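Local coordinates for defective in germ line development protein 3, isoform a (Caenorhabditis elegans, PDB 3N89) that carries four KH domains packed into one globular platform, belongs to the Bicaudal-C family and probably acts in RNA regulation during germline development, at residues Q199-S204 with N235-K240; A207-V212 with H357-N362. All blocks are in the same frame, centred on the assembly; numbering follows the deposited sequence.

Interaction 1 (Q199-S204 with N235-K240); sequences QVLGSS and NIYEIK
Leu201 meets Tyr237 and Ile239 with its two methyl branches, one for each partner. CD1 of Leu201 lies 3.4 Å from CD1 of Ile239, and the two side chains pass alongside one another, pointing opposite ways. The other branch, CD2 of Leu201, is 3.6 Å from CE2 of Tyr237 and meets the ring obliquely, the side chains reaching out from facing elements. Tyr237 and Ile239 are two apart on strand 236-242, which puts both on the same side of the sheet. With CG anti to the backbone N (chi1 -172°), the tyrosine carries its ring out from the strand so that CE2 and OH lie beside Leu201 CD2. Its OH is hydrogen-bonded to Pro224 O, which helps to hold the far end of the ring. Further out, Ile239 packs on Ile221, Leu201 on Tyr223, and Val200 on Leu192 of strand 186-193. At Gly202 (phi 136°, psi 165°) a CB would jam against the carbonyl O of Leu201, so the backbone itself calls for glycine. This turn occupies the usual place of the KH GXXG loop, but lacks the second glycine. Replacing Leu201 by an alanine would remove both methyl branches and would probably leave Ile239 CD1 and the Tyr237 ring without their shared apolar partner. No hydrogen bond crosses, and the 130 Å² buried is consistent with apolar packing of turn on sheet within the third KH domain.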
ATOM      1  N   GLN A 199       8.990  -8.402  -7.327  1.00 29.59           N
ATOM      2  CA  GLN A 199       7.606  -8.852  -7.166  1.00 29.59           C
ATOM      3  C   GLN A 199       6.547  -7.932  -7.801  1.00 30.62           C
ATOM      4  O   GLN A 199       5.470  -8.394  -8.189  1.00 30.61           O
ATOM      5  CB  GLN A 199       7.299  -9.026  -5.675  1.00 28.94           C
ATOM      6  CG  GLN A 199       5.958  -9.673  -5.366  1.00 31.49           C
ATOM      7  CD  GLN A 199       5.581  -9.592  -3.888  1.00 31.59           C
ATOM      8  OE1 GLN A 199       6.395  -9.883  -3.009  1.00 30.72           O
ATOM      9  NE2 GLN A 199       4.337  -9.201  -3.612  1.00 30.38           N
ATOM     10  N   VAL A 200       6.844  -6.639  -7.909  1.00 29.11           N
ATOM     11  CA  VAL A 200       5.891  -5.687  -8.477  1.00 27.57           C
ATOM     12  C   VAL A 200       6.089  -5.462  -9.973  1.00 27.02           C
ATOM     13  O   VAL A 200       5.159  -5.629 -10.768  1.00 25.68           O
ATOM     14  CB  VAL A 200       5.984  -4.304  -7.776  1.00 29.71           C
ATOM     15  CG1 VAL A 200       4.980  -3.345  -8.401  1.00 30.26           C
ATOM     16  CG2 VAL A 200       5.732  -4.445  -6.272  1.00 28.92           C
ATOM     17  N   LEU A 201       7.301  -5.070 -10.350  1.00 25.12           N
ATOM     18  CA  LEU A 201       7.623  -4.807 -11.745  1.00 23.74           C
ATOM     19  C   LEU A 201       7.866  -6.065 -12.569  1.00 22.78           C
ATOM     20  O   LEU A 201       7.494  -6.135 -13.744  1.00 23.21           O
ATOM     21  CB  LEU A 201       8.860  -3.912 -11.830  1.00 22.17           C
ATOM     22  CG  LEU A 201       8.640  -2.400 -11.857  1.00 22.80           C
ATOM     23  CD1 LEU A 201       8.129  -1.899 -10.521  1.00 21.29           C
ATOM     24  CD2 LEU A 201       9.946  -1.737 -12.211  1.00 25.77           C
ATOM     25  N   GLY A 202       8.507  -7.048 -11.953  1.00 23.47           N
ATOM     26  CA  GLY A 202       8.812  -8.282 -12.646  1.00 22.95           C
ATOM     27  C   GLY A 202      10.234  -8.707 -12.341  1.00 24.16           C
ATOM     28  O   GLY A 202      11.034  -7.910 -11.831  1.00 22.72           O
ATOM     29  N   SER A 203      10.549  -9.964 -12.647  1.00 24.82           N
ATOM     30  CA  SER A 203      11.880 -10.522 -12.414  1.00 25.06           C
ATOM     31  C   SER A 203      12.371 -11.212 -13.690  1.00 24.67           C
ATOM     32  O   SER A 203      11.618 -11.349 -14.657  1.00 25.40           O
ATOM     33  CB  SER A 203      11.824 -11.526 -11.260  1.00 26.20           C
ATOM     34  OG  SER A 203      13.124 -11.875 -10.803  1.00 30.29           O
ATOM     35  N   SER A 204      13.625 -11.650 -13.697  1.00 22.73           N
ATOM     36  CA  SER A 204      14.186 -12.321 -14.867  1.00 25.01           C
ATOM     37  C   SER A 204      13.353 -13.531 -15.284  1.00 26.88           C
ATOM     38  O   SER A 204      13.327 -13.900 -16.453  1.00 28.17           O
ATOM     39  CB  SER A 204      15.614 -12.785 -14.584  1.00 25.52           C
ATOM     40  OG  SER A 204      15.614 -13.812 -13.606  1.00 27.18           O
ATOM     41  N   ASN A 235      17.263   1.657  -0.955  1.00 29.18           N
ATOM     42  CA  ASN A 235      16.046   1.120  -0.344  1.00 28.11           C
ATOM     43  C   ASN A 235      14.775   1.618  -1.015  1.00 28.65           C
ATOM     44  O   ASN A 235      13.746   0.944  -0.976  1.00 29.25           O
ATOM     45  CB  ASN A 235      16.000   1.492   1.134  1.00 29.56           C
ATOM     46  CG  ASN A 235      17.018   0.737   1.955  1.00 29.29           C
ATOM     47  OD1 ASN A 235      17.704   1.312   2.797  1.00 31.27           O
ATOM     48  ND2 ASN A 235      17.112  -0.565   1.725  1.00 29.59           N
ATOM     49  N   ILE A 236      14.846   2.807  -1.612  1.00 29.61           N
ATOM     50  CA  ILE A 236      13.704   3.417  -2.295  1.00 28.67           C
ATOM     51  C   ILE A 236      13.897   3.344  -3.808  1.00 28.35           C
ATOM     52  O   ILE A 236      14.953   3.698  -4.321  1.00 28.35           O
ATOM     53  CB  ILE A 236      13.539   4.905  -1.888  1.00 29.33           C
ATOM     54  CG1 ILE A 236      13.195   5.009  -0.397  1.00 31.29           C
ATOM     55  CG2 ILE A 236      12.460   5.569  -2.725  1.00 30.27           C
ATOM     56  CD1 ILE A 236      11.887   4.339  -0.002  1.00 31.02           C
ATOM     57  N   TYR A 237      12.864   2.885  -4.510  1.00 28.61           N
ATOM     58  CA  TYR A 237      12.887   2.748  -5.969  1.00 28.01           C
ATOM     59  C   TYR A 237      11.786   3.638  -6.533  1.00 27.95           C
ATOM     60  O   TYR A 237      10.637   3.542  -6.104  1.00 27.77           O
ATOM     61  CB  TYR A 237      12.606   1.292  -6.343  1.00 28.89           C
ATOM     62  CG  TYR A 237      12.779   0.927  -7.806  1.00 29.31           C
ATOM     63  CD1 TYR A 237      14.039   0.626  -8.329  1.00 31.88           C
ATOM     64  CD2 TYR A 237      11.675   0.808  -8.646  1.00 28.84           C
ATOM     65  CE1 TYR A 237      14.192   0.204  -9.651  1.00 31.69           C
ATOM     66  CE2 TYR A 237      11.810   0.391  -9.966  1.00 31.21           C
ATOM     67  CZ  TYR A 237      13.071   0.087 -10.465  1.00 33.20           C
ATOM     68  OH  TYR A 237      13.194  -0.349 -11.768  1.00 31.98           O
ATOM     69  N   GLU A 238      12.122   4.489  -7.497  1.00 28.41           N
ATOM     70  CA  GLU A 238      11.124   5.385  -8.073  1.00 26.63           C
ATOM     71  C   GLU A 238      10.588   4.954  -9.434  1.00 26.55           C
ATOM     72  O   GLU A 238      11.354   4.687 -10.364  1.00 26.89           O
ATOM     73  CB  GLU A 238      11.690   6.799  -8.183  1.00 26.54           C
ATOM     74  CG  GLU A 238      10.717   7.810  -8.781  1.00 27.78           C
ATOM     75  N   ILE A 239       9.263   4.885  -9.528  1.00 25.68           N
ATOM     76  CA  ILE A 239       8.562   4.522 -10.756  1.00 23.58           C
ATOM     77  C   ILE A 239       7.891   5.802 -11.254  1.00 22.95           C
ATOM     78  O   ILE A 239       7.064   6.371 -10.538  1.00 23.52           O
ATOM     79  CB  ILE A 239       7.444   3.479 -10.479  1.00 23.18           C
ATOM     80  CG1 ILE A 239       8.045   2.198  -9.896  1.00 22.79           C
ATOM     81  CG2 ILE A 239       6.681   3.163 -11.760  1.00 20.34           C
ATOM     82  CD1 ILE A 239       7.006   1.148  -9.548  1.00 19.93           C
ATOM     83  N   LYS A 240       8.231   6.263 -12.459  1.00 22.35           N
ATOM     84  CA  LYS A 240       7.613   7.483 -12.978  1.00 22.76           C
ATOM     85  C   LYS A 240       6.470   7.205 -13.954  1.00 23.37           C
ATOM     86  O   LYS A 240       6.641   6.502 -14.949  1.00 25.10           O
ATOM     87  CB  LYS A 240       8.642   8.381 -13.664  1.00 23.32           C
ATOM     88  CG  LYS A 240       8.098   9.790 -13.884  1.00 26.17           C
ATOM     89  CD  LYS A 240       9.137  10.786 -14.369  1.00 25.22           C
ATOM     90  CE  LYS A 240       9.391  10.663 -15.856  1.00 23.79           C
ATOM     91  NZ  LYS A 240      10.157  11.849 -16.350  1.00 25.32           N
TER

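Interaction 2 (A207-V212 with H357-N362); sequences AQLMPV and HSLPAN
The segment leading into helix 209-217, in the third KH domain, packs against the irregular C-terminal tail that follows the last KH helix, 325-335, and Leu209 and Leu359 make the nearest approach. CD2 of Leu209 stands 3.7 Å from CD1 of Leu359, the two side chains crossing at about a right angle. CG anti to the backbone nitrogen (chi1 179°) carries CD1 of Leu359 out across the Leu209 side chain. The second branch of Leu209 serves the next residue of the tail: its CD1 is 4.3 Å from CD of Pro360, on the proline ring. Farther toward solvent, CB of Ala207 lies 4.5 Å from CG of the same ring, a looser apolar approach. The nearest CA atoms, of Ala207 and Pro360, are 7.8 Å apart, a spacing spanned by side chains; no hydrogen bond crosses, and 165 Å² is buried in all. Of the residues that touch, Leu209 is buried, whereas Ala207 and Pro360 are exposed, so the contact grades from interior to surface. Around Leu209 the tail contributes more than this segment, since Trp355 and Phe363 also touch it, as does Leu258 in the short link between helix 245-257 and strand 260-268. Ser358 OG is hydrogen-bonded to Ile354 O, within the tail itself. The contact thus joins helix 209-217 to a segment 145 residues later, beyond the fourth KH domain's helix 325-335.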
ATOM      1  N   ALA A 207       6.966 -12.146 -16.225  1.00 29.30           N
ATOM      2  CA  ALA A 207       6.543 -11.210 -17.254  1.00 29.88           C
ATOM      3  C   ALA A 207       6.820  -9.814 -16.703  1.00 29.44           C
ATOM      4  O   ALA A 207       6.886  -9.635 -15.487  1.00 29.89           O
ATOM      5  CB  ALA A 207       5.053 -11.383 -17.531  1.00 29.20           C
ATOM      6  N   GLN A 208       7.010  -8.836 -17.584  1.00 30.15           N
ATOM      7  CA  GLN A 208       7.241  -7.453 -17.147  1.00 29.73           C
ATOM      8  C   GLN A 208       5.846  -6.874 -16.892  1.00 29.39           C
ATOM      9  O   GLN A 208       5.081  -6.627 -17.829  1.00 28.00           O
ATOM     10  CB  GLN A 208       7.980  -6.665 -18.241  1.00 28.58           C
ATOM     11  CG  GLN A 208       9.402  -7.168 -18.500  1.00 31.08           C
ATOM     12  CD  GLN A 208      10.121  -6.420 -19.627  1.00 34.08           C
ATOM     13  OE1 GLN A 208      11.352  -6.489 -19.752  1.00 34.90           O
ATOM     14  NE2 GLN A 208       9.356  -5.714 -20.454  1.00 34.55           N
ATOM     15  N   LEU A 209       5.521  -6.670 -15.617  1.00 27.55           N
ATOM     16  CA  LEU A 209       4.198  -6.187 -15.205  1.00 29.07           C
ATOM     17  C   LEU A 209       3.749  -4.758 -15.495  1.00 30.12           C
ATOM     18  O   LEU A 209       2.548  -4.499 -15.547  1.00 31.84           O
ATOM     19  CB  LEU A 209       3.999  -6.463 -13.714  1.00 28.00           C
ATOM     20  CG  LEU A 209       2.929  -7.490 -13.334  1.00 29.26           C
ATOM     21  CD1 LEU A 209       3.031  -8.712 -14.236  1.00 29.20           C
ATOM     22  CD2 LEU A 209       3.091  -7.873 -11.870  1.00 28.39           C
ATOM     23  N   MET A 210       4.673  -3.821 -15.674  1.00 31.75           N
ATOM     24  CA  MET A 210       4.253  -2.450 -15.947  1.00 32.08           C
ATOM     25  C   MET A 210       3.690  -2.284 -17.357  1.00 34.14           C
ATOM     26  O   MET A 210       2.649  -1.650 -17.538  1.00 36.34           O
ATOM     27  CB  MET A 210       5.402  -1.467 -15.715  1.00 31.61           C
ATOM     28  CG  MET A 210       5.871  -1.386 -14.261  1.00 30.44           C
ATOM     29  SD  MET A 210       4.639  -0.685 -13.136  1.00 28.21           S
ATOM     30  CE  MET A 210       3.681  -2.138 -12.674  1.00 27.46           C
ATOM     31  N   PRO A 211       4.363  -2.849 -18.377  1.00 34.52           N
ATOM     32  CA  PRO A 211       3.870  -2.727 -19.757  1.00 32.84           C
ATOM     33  C   PRO A 211       2.369  -2.998 -19.863  1.00 31.65           C
ATOM     34  O   PRO A 211       1.667  -2.364 -20.655  1.00 32.10           O
ATOM     35  CB  PRO A 211       4.703  -3.761 -20.507  1.00 30.90           C
ATOM     36  CG  PRO A 211       6.032  -3.650 -19.818  1.00 31.19           C
ATOM     37  CD  PRO A 211       5.636  -3.598 -18.344  1.00 34.01           C
ATOM     38  N   VAL A 212       1.886  -3.939 -19.058  1.00 30.38           N
ATOM     39  CA  VAL A 212       0.467  -4.293 -19.056  1.00 28.63           C
ATOM     40  C   VAL A 212      -0.353  -3.102 -18.583  1.00 28.01           C
ATOM     41  O   VAL A 212      -1.413  -2.812 -19.132  1.00 27.43           O
ATOM     42  CB  VAL A 212       0.181  -5.496 -18.116  1.00 28.51           C
ATOM     43  CG1 VAL A 212      -1.324  -5.747 -18.024  1.00 26.72           C
ATOM     44  CG2 VAL A 212       0.898  -6.737 -18.627  1.00 25.68           C
ATOM     45  N   HIS A 357      -7.565 -11.132 -13.302  1.00 32.55           N
ATOM     46  CA  HIS A 357      -7.588 -12.002 -14.482  1.00 34.24           C
ATOM     47  C   HIS A 357      -6.352 -11.927 -15.389  1.00 34.70           C
ATOM     48  O   HIS A 357      -6.141 -12.808 -16.224  1.00 34.52           O
ATOM     49  N   SER A 358      -5.529 -10.896 -15.222  1.00 34.46           N
ATOM     50  CA  SER A 358      -4.344 -10.747 -16.060  1.00 33.31           C
ATOM     51  C   SER A 358      -3.011 -10.860 -15.328  1.00 33.49           C
ATOM     52  O   SER A 358      -1.977 -10.425 -15.843  1.00 32.87           O
ATOM     53  CB  SER A 358      -4.399  -9.410 -16.799  1.00 33.59           C
ATOM     54  OG  SER A 358      -4.468  -8.333 -15.884  1.00 35.53           O
ATOM     55  N   LEU A 359      -3.023 -11.454 -14.139  1.00 33.51           N
ATOM     56  CA  LEU A 359      -1.791 -11.603 -13.365  1.00 33.58           C
ATOM     57  C   LEU A 359      -1.288 -13.047 -13.317  1.00 34.09           C
ATOM     58  O   LEU A 359      -1.959 -13.933 -12.787  1.00 34.97           O
ATOM     59  CB  LEU A 359      -1.998 -11.111 -11.933  1.00 31.21           C
ATOM     60  CG  LEU A 359      -0.764 -11.256 -11.039  1.00 31.73           C
ATOM     61  CD1 LEU A 359       0.198 -10.112 -11.322  1.00 28.05           C
ATOM     62  CD2 LEU A 359      -1.182 -11.264  -9.568  1.00 29.62           C
ATOM     63  N   PRO A 360      -0.088 -13.303 -13.861  1.00 34.25           N
ATOM     64  CA  PRO A 360       0.471 -14.659 -13.858  1.00 33.97           C
ATOM     65  C   PRO A 360       0.605 -15.217 -12.440  1.00 35.24           C
ATOM     66  O   PRO A 360       1.095 -14.536 -11.536  1.00 35.25           O
ATOM     67  CB  PRO A 360       1.826 -14.475 -14.539  1.00 32.41           C
ATOM     68  CG  PRO A 360       1.585 -13.322 -15.466  1.00 32.10           C
ATOM     69  CD  PRO A 360       0.793 -12.375 -14.588  1.00 34.39           C
ATOM     70  N   ALA A 361       0.173 -16.464 -12.261  1.00 35.33           N
ATOM     71  CA  ALA A 361       0.205 -17.143 -10.965  1.00 35.81           C
ATOM     72  C   ALA A 361       1.499 -17.000 -10.162  1.00 36.60           C
ATOM     73  O   ALA A 361       1.464 -16.696  -8.972  1.00 38.58           O
ATOM     74  CB  ALA A 361      -0.117 -18.619 -11.160  1.00 35.36           C
ATOM     75  N   ASN A 362       2.636 -17.226 -10.807  1.00 37.06           N
ATOM     76  CA  ASN A 362       3.937 -17.135 -10.149  1.00 37.81           C
ATOM     77  C   ASN A 362       4.128 -15.918  -9.232  1.00 38.22           C
ATOM     78  O   ASN A 362       4.802 -16.005  -8.206  1.00 38.37           O
TER

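How the interactions relate
Segments 199-204 and 207-212 lie on successive parts of the chain that runs from helix 197-200 through a turn into helix 209-217, and the centres of interactions 1 and 2 are 13 Å apart. A probable hydrogen bond from Leu209 N to Leu201 O, 2.8 Å, couples their central leucines through the backbone, while CG of Leu201 also packs on CG of Met210. Both contacts are apolar, but interaction 1 includes a polar-tipped aromatic, whereas interaction 2 is wholly aliphatic. They differ in depth: interaction 1 is buried and joins the turn after helix 197-200 to a strand of its own KH domain. Interaction 2 is partly buried and brings a distant C-terminal segment onto the same helical region.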